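Local coordinates for BH1974 protein (Bacillus halodurans, PDB 3ON5) that probably assists the maturation of a molybdenum-containing xanthine dehydrogenase-type enzyme, as XdhC proteins do, rather than oxidising xanthine itself, at residues T28-I41 with A54-L68. Numbering follows the deposited sequence. Where two conformers were deposited one is given.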
# COMPACT_ATOMS: atom_id res chain seq x y z
N THR A 28 -15.20 10.17 -14.30
CA THR A 28 -14.27 10.53 -13.22
C THR A 28 -14.46 12.03 -12.82
O THR A 28 -14.36 12.35 -11.63
CB THR A 28 -12.84 10.22 -13.68
OG1 THR A 28 -12.78 8.82 -13.99
CG2 THR A 28 -11.78 10.54 -12.63
N LEU A 29 -14.78 12.93 -13.78
CA LEU A 29 -15.02 14.35 -13.50
C LEU A 29 -16.32 14.59 -12.72
O LEU A 29 -16.39 15.55 -11.94
CB LEU A 29 -15.07 15.13 -14.80
CG LEU A 29 -13.77 15.16 -15.56
CD1 LEU A 29 -14.00 15.30 -17.01
CD2 LEU A 29 -12.85 16.22 -15.02
N ALA A 30 -17.34 13.74 -12.92
CA ALA A 30 -18.64 13.82 -12.23
C ALA A 30 -18.50 13.49 -10.71
O ALA A 30 -19.22 14.07 -9.90
CB ALA A 30 -19.65 12.88 -12.89
N GLY A 31 -17.54 12.62 -10.38
CA GLY A 31 -17.23 12.19 -9.01
C GLY A 31 -16.61 13.21 -8.07
O GLY A 31 -17.20 14.25 -7.79
N THR A 32 -15.37 12.91 -7.59
CA THR A 32 -14.55 13.58 -6.56
C THR A 32 -14.46 15.16 -6.56
O THR A 32 -13.97 15.70 -5.55
CB THR A 32 -13.08 13.12 -6.69
N ASP A 33 -14.92 15.85 -7.65
CA ASP A 33 -14.92 17.31 -7.87
C ASP A 33 -13.79 18.02 -7.05
O ASP A 33 -14.00 18.53 -5.94
CB ASP A 33 -16.30 17.95 -7.56
CG ASP A 33 -17.37 17.68 -8.61
OD1 ASP A 33 -17.00 17.33 -9.77
OD2 ASP A 33 -18.57 17.88 -8.31
N GLN A 34 -12.57 18.01 -7.62
CA GLN A 34 -11.33 18.60 -7.08
C GLN A 34 -10.54 19.29 -8.18
O GLN A 34 -10.68 18.87 -9.32
CB GLN A 34 -10.47 17.49 -6.45
CG GLN A 34 -10.08 16.34 -7.41
CD GLN A 34 -8.88 15.55 -6.97
OE1 GLN A 34 -7.78 16.08 -6.80
NE2 GLN A 34 -9.04 14.26 -6.90
N PRO A 35 -9.62 20.24 -7.93
CA PRO A 35 -8.82 20.79 -9.04
C PRO A 35 -8.25 19.70 -9.95
O PRO A 35 -7.65 18.73 -9.48
CB PRO A 35 -7.71 21.54 -8.33
CG PRO A 35 -8.31 21.98 -7.08
CD PRO A 35 -9.25 20.89 -6.65
N ARG A 36 -8.54 19.81 -11.26
CA ARG A 36 -8.05 18.90 -12.29
C ARG A 36 -7.62 19.66 -13.53
O ARG A 36 -8.27 20.62 -13.93
CB ARG A 36 -9.09 17.86 -12.71
CG ARG A 36 -9.42 16.80 -11.72
CD ARG A 36 -10.40 15.79 -12.35
NE ARG A 36 -10.86 14.79 -11.38
CZ ARG A 36 -11.94 14.92 -10.62
NH1 ARG A 36 -12.72 16.00 -10.74
NH2 ARG A 36 -12.27 13.97 -9.76
N VAL A 37 -6.51 19.20 -14.13
CA VAL A 37 -5.99 19.69 -15.40
C VAL A 37 -6.07 18.52 -16.36
O VAL A 37 -5.76 17.39 -16.01
CB VAL A 37 -4.58 20.32 -15.31
CG1 VAL A 37 -4.03 20.67 -16.68
CG2 VAL A 37 -4.62 21.55 -14.43
N MSE A 38 -6.60 18.78 -17.52
CA MSE A 38 -6.77 17.77 -18.53
C MSE A 38 -5.66 17.88 -19.55
O MSE A 38 -5.44 18.97 -20.08
CB MSE A 38 -8.14 17.94 -19.16
CG MSE A 38 -8.56 16.79 -20.00
SE MSE A 38 -10.13 17.37 -20.97
CE MSE A 38 -10.57 15.49 -21.63
N ALA A 39 -4.93 16.76 -19.79
CA ALA A 39 -3.85 16.68 -20.78
C ALA A 39 -4.34 15.93 -21.99
O ALA A 39 -4.90 14.85 -21.84
CB ALA A 39 -2.62 16.02 -20.20
N THR A 40 -4.17 16.51 -23.18
CA THR A 40 -4.60 15.89 -24.43
C THR A 40 -3.45 15.94 -25.44
O THR A 40 -2.84 17.00 -25.62
CB THR A 40 -5.87 16.59 -24.96
OG1 THR A 40 -6.85 16.63 -23.93
CG2 THR A 40 -6.47 15.90 -26.18
N ILE A 41 -3.17 14.80 -26.08
CA ILE A 41 -2.15 14.74 -27.13
C ILE A 41 -2.81 15.29 -28.40
O ILE A 41 -3.62 14.60 -29.01
CB ILE A 41 -1.55 13.32 -27.34
CG1 ILE A 41 -0.95 12.78 -26.05
CG2 ILE A 41 -0.48 13.39 -28.39
CD1 ILE A 41 -0.51 11.35 -26.17
N ALA A 54 -5.40 11.09 -27.35
CA ALA A 54 -5.27 10.44 -26.06
C ALA A 54 -5.32 11.46 -24.96
O ALA A 54 -4.70 12.52 -25.06
CB ALA A 54 -3.98 9.66 -26.01
N MSE A 55 -6.07 11.15 -23.90
CA MSE A 55 -6.26 12.04 -22.76
C MSE A 55 -5.82 11.41 -21.46
O MSE A 55 -5.70 10.19 -21.32
CB MSE A 55 -7.72 12.45 -22.64
CG MSE A 55 -8.17 13.35 -23.72
SE MSE A 55 -10.08 13.38 -23.74
CE MSE A 55 -10.25 14.19 -25.58
N MSE A 56 -5.64 12.28 -20.49
CA MSE A 56 -5.13 12.00 -19.17
C MSE A 56 -5.54 13.10 -18.20
O MSE A 56 -5.56 14.28 -18.59
CB MSE A 56 -3.60 11.95 -19.32
CG MSE A 56 -2.92 11.55 -18.11
SE MSE A 56 -1.03 11.67 -18.42
CE MSE A 56 -0.66 10.98 -16.58
N LEU A 57 -5.84 12.74 -16.95
CA LEU A 57 -6.24 13.71 -15.95
C LEU A 57 -5.19 13.88 -14.87
O LEU A 57 -4.78 12.91 -14.26
CB LEU A 57 -7.56 13.29 -15.30
CG LEU A 57 -8.82 13.48 -16.15
CD1 LEU A 57 -10.00 12.75 -15.53
CD2 LEU A 57 -9.15 14.96 -16.33
N PHE A 58 -4.77 15.11 -14.63
CA PHE A 58 -3.87 15.48 -13.54
C PHE A 58 -4.72 16.05 -12.45
O PHE A 58 -5.47 17.00 -12.69
CB PHE A 58 -2.75 16.43 -13.98
CG PHE A 58 -1.74 15.77 -14.88
CD1 PHE A 58 -0.66 15.08 -14.35
CD2 PHE A 58 -1.90 15.80 -16.27
CE1 PHE A 58 0.24 14.42 -15.18
CE2 PHE A 58 -1.00 15.15 -17.10
CZ PHE A 58 0.06 14.45 -16.54
N GLN A 59 -4.67 15.42 -11.29
CA GLN A 59 -5.50 15.78 -10.16
C GLN A 59 -4.66 16.31 -9.02
O GLN A 59 -3.46 16.01 -8.93
CB GLN A 59 -6.31 14.55 -9.70
CG GLN A 59 -7.10 13.89 -10.82
CD GLN A 59 -7.88 12.71 -10.35
OE1 GLN A 59 -9.06 12.57 -10.67
NE2 GLN A 59 -7.26 11.87 -9.53
N GLU A 60 -5.31 17.09 -8.13
CA GLU A 60 -4.70 17.70 -6.96
C GLU A 60 -4.25 16.62 -5.96
O GLU A 60 -3.17 16.77 -5.38
CB GLU A 60 -5.68 18.66 -6.28
CG GLU A 60 -4.98 19.45 -5.20
CD GLU A 60 -5.77 20.49 -4.44
OE1 GLU A 60 -7.00 20.34 -4.32
OE2 GLU A 60 -5.13 21.39 -3.87
N ASP A 61 -5.02 15.53 -5.82
CA ASP A 61 -4.73 14.42 -4.89
C ASP A 61 -3.43 13.62 -5.30
O ASP A 61 -3.07 12.64 -4.62
CB ASP A 61 -5.94 13.47 -4.81
CG ASP A 61 -6.31 12.71 -6.06
OD1 ASP A 61 -5.58 12.81 -7.05
OD2 ASP A 61 -7.32 11.97 -6.03
N GLY A 62 -2.74 14.05 -6.35
CA GLY A 62 -1.52 13.43 -6.83
C GLY A 62 -1.75 12.21 -7.70
O GLY A 62 -0.80 11.61 -8.21
N THR A 63 -3.01 11.84 -7.89
CA THR A 63 -3.41 10.72 -8.72
C THR A 63 -3.55 11.25 -10.15
O THR A 63 -3.79 12.44 -10.38
CB THR A 63 -4.69 10.10 -8.15
OG1 THR A 63 -4.32 9.44 -6.94
CG2 THR A 63 -5.38 9.09 -9.08
N GLN A 64 -3.33 10.34 -11.09
CA GLN A 64 -3.45 10.54 -12.52
C GLN A 64 -4.36 9.47 -13.08
O GLN A 64 -4.30 8.31 -12.65
CB GLN A 64 -2.06 10.53 -13.18
CG GLN A 64 -1.29 11.80 -12.86
CD GLN A 64 0.13 11.56 -12.48
OE1 GLN A 64 0.89 10.84 -13.15
NE2 GLN A 64 0.56 12.25 -11.42
N VAL A 65 -5.25 9.87 -13.97
CA VAL A 65 -6.23 9.01 -14.61
C VAL A 65 -5.84 8.92 -16.09
O VAL A 65 -6.08 9.87 -16.84
CB VAL A 65 -7.67 9.54 -14.37
CG1 VAL A 65 -8.71 8.61 -14.98
CG2 VAL A 65 -7.95 9.77 -12.88
N GLY A 66 -5.19 7.82 -16.46
CA GLY A 66 -4.68 7.56 -17.81
C GLY A 66 -3.17 7.73 -17.87
O GLY A 66 -2.53 8.07 -16.86
N LEU A 67 -2.57 7.44 -19.05
CA LEU A 67 -1.13 7.69 -19.32
C LEU A 67 -0.98 8.05 -20.79
O LEU A 67 -1.85 7.72 -21.61
CB LEU A 67 -0.14 6.56 -18.92
CG LEU A 67 -0.14 5.25 -19.70
CD1 LEU A 67 1.24 4.60 -19.68
CD2 LEU A 67 -1.18 4.31 -19.18
N LEU A 68 0.11 8.76 -21.11
CA LEU A 68 0.41 9.24 -22.46
C LEU A 68 1.77 8.68 -22.97
O LEU A 68 1.94 8.47 -24.18
CB LEU A 68 0.40 10.80 -22.47
CG LEU A 68 -0.88 11.52 -21.99
CD1 LEU A 68 -0.70 13.01 -22.01
CD2 LEU A 68 -2.10 11.16 -22.82
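Gln34 reaches across to the turn that follows strand 55-59 and grips Asp61 with both ends of its amide. Gln34 OE1 takes the backbone N of Asp61 on a lone pair at 3.0 Å, while NE2 gives a bond to Asp61 OD2, which it meets from above the carboxylate, the two flat groups standing 85° apart. Gln34 CG lies over the centre of the Arg36 guanidinium, and on the opposite face sits Thr28 O, toward the rim. With an alanine in place of Gln34, Asp61 N and OD2 would probably lose these mates and the guanidinium the cover of CG on that face. Arg36 and Gln59 run side by side in the same direction; with CG anti to its carbonyl carbon (chi1 -70°) and a chain extended as far as NE, Arg36 brings NE within 2.9 Å of Gln59 OE1, nearly in the guanidinium plane.

Strand 36-46, through residues 36-41, pairs with strand 55-59 as an antiparallel beta hairpin inside a five-stranded sheet, with Val37–Phe58 and Ala39–Met56 as hydrogen-bonded pairs. Leu57 lies on the same face as Arg36, its CD2 4.1 Å from both Leu29 CD2 and Met38 CG. On the other face, Ala39 CB meets the edge of the Phe58 ring, 3.6 Å from CE2, and helix 73-87 packs against Phe58. Further along, Ile41 CD1 rests on Leu68 CD2, 3.7 Å away.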